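Surface presentation of antigens protein SpaO (Salmonella typhimurium, PDB 4YX7) takes part in the secretory pathway that presents the surface determinants Salmonella needs to enter mammalian cells, this piece being one domain of a FliN/MopA/SpaO-family protein. Local coordinates at residues G27-G30 with I31-L35. Numbering follows the deposited sequence.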
loop_
_atom_site.group_PDB
_atom_site.type_symbol
_atom_site.label_atom_id
_atom_site.label_comp_id
_atom_site.label_asym_id
_atom_site.label_seq_id
_atom_site.Cartn_x
_atom_site.Cartn_y
_atom_site.Cartn_z
ATOM N N GLY A 27 26.323 -12.866 6.043
ATOM C CA GLY A 27 25.933 -11.841 5.108
ATOM C C GLY A 27 25.882 -12.322 3.672
ATOM O O GLY A 27 26.823 -12.140 2.901
ATOM N N ARG A 28 24.771 -12.949 3.313
ATOM C CA ARG A 28 24.426 -13.102 1.911
ATOM C C ARG A 28 23.409 -12.023 1.537
ATOM O O ARG A 28 23.333 -11.605 0.375
ATOM C CB ARG A 28 23.888 -14.504 1.623
ATOM C CG ARG A 28 24.939 -15.606 1.769
ATOM C CD ARG A 28 24.353 -17.023 1.603
ATOM N NE ARG A 28 23.546 -17.190 0.389
ATOM C CZ ARG A 28 23.949 -16.902 -0.849
ATOM N NH1 ARG A 28 25.176 -16.448 -1.083
ATOM N NH2 ARG A 28 23.126 -17.087 -1.871
ATOM N N ILE A 29 22.656 -11.567 2.538
ATOM C CA ILE A 29 21.691 -10.488 2.373
ATOM C C ILE A 29 22.372 -9.211 1.911
ATOM O O ILE A 29 23.356 -8.776 2.501
ATOM C CB ILE A 29 20.935 -10.204 3.681
ATOM C CG1 ILE A 29 20.273 -11.475 4.198
ATOM C CG2 ILE A 29 19.902 -9.121 3.479
ATOM C CD1 ILE A 29 19.377 -11.263 5.354
ATOM N N GLY A 30 21.846 -8.619 0.847
ATOM C CA GLY A 30 22.366 -7.368 0.333
ATOM C C GLY A 30 21.268 -6.445 -0.159
ATOM O O GLY A 30 20.088 -6.766 -0.076
ATOM N N ILE A 31 21.662 -5.296 -0.687
ATOM C CA ILE A 31 20.711 -4.321 -1.185
ATOM C C ILE A 31 19.953 -4.855 -2.393
ATOM O O ILE A 31 20.544 -5.389 -3.335
ATOM C CB ILE A 31 21.420 -3.007 -1.541
ATOM C CG1 ILE A 31 21.914 -2.326 -0.261
ATOM C CG2 ILE A 31 20.499 -2.081 -2.322
ATOM C CD1 ILE A 31 22.720 -1.068 -0.510
ATOM N N GLY A 32 18.633 -4.725 -2.356
ATOM C CA GLY A 32 17.810 -5.169 -3.461
ATOM C C GLY A 32 17.201 -6.520 -3.184
ATOM O O GLY A 32 16.259 -6.932 -3.850
ATOM N N ASP A 33 17.754 -7.221 -2.204
ATOM C CA ASP A 33 17.190 -8.491 -1.773
ATOM C C ASP A 33 15.834 -8.240 -1.131
ATOM O O ASP A 33 15.566 -7.143 -0.651
ATOM C CB ASP A 33 18.114 -9.199 -0.773
ATOM C CG ASP A 33 19.401 -9.712 -1.399
ATOM O OD1 ASP A 33 19.631 -9.510 -2.609
ATOM O OD2 ASP A 33 20.200 -10.330 -0.666
ATOM N N VAL A 34 14.977 -9.249 -1.104
ATOM C CA VAL A 34 13.766 -9.153 -0.295
ATOM C C VAL A 34 13.839 -10.127 0.890
ATOM O O VAL A 34 14.306 -11.243 0.746
ATOM C CB VAL A 34 12.487 -9.408 -1.145
ATOM C CG1 VAL A 34 11.294 -9.738 -0.269
ATOM C CG2 VAL A 34 12.173 -8.194 -1.994
ATOM N N LEU A 35 13.430 -9.666 2.072
ATOM C CA LEU A 35 13.289 -10.522 3.238
ATOM C C LEU A 35 11.821 -10.747 3.519
ATOM O O LEU A 35 11.104 -9.800 3.795
ATOM C CB LEU A 35 13.944 -9.899 4.467
ATOM C CG LEU A 35 15.436 -9.602 4.423
ATOM C CD1 LEU A 35 15.915 -9.187 5.819
ATOM C CD2 LEU A 35 16.198 -10.805 3.915
#
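G30 and D33 grip each other twice, once through the backbone and once through a carboxylate. D33 N donates to G30 O over 3.2 Å, arriving from above the carbonyl plane, while in return D33 OD2 takes the amide hydrogen of G30 N at 2.8 Å. That second bond is fairly straight (156° at the hydrogen), yet the amide reaches the oxygen from well above the carboxylate plane. With CG beside its own backbone N (chi1 -69°), the D33 carboxyl group folds back over the G30 peptide, and OD2 also lies 3.4 Å from I29 CA. The backbone bond closes a type II beta turn from G30 to D33, whose third position, G32, has the positive phi (100°) that suits glycine, and the carboxylate bond reinforces it. The turn leads into strand 34-36, which pairs antiparallel with strands of two neighbouring chains, each of another protein. Flanking the turn, I29 before it and L35 after it cross at about a right angle, I29 CD1 resting 3.5 Å from L35 CD2, and both side chains also pack against those neighbouring chains. D33 is similarly shared: OD2 forms a salt bridge with a basic side chain of one of these chains, whose backbone hydrogen-bonds to OD1.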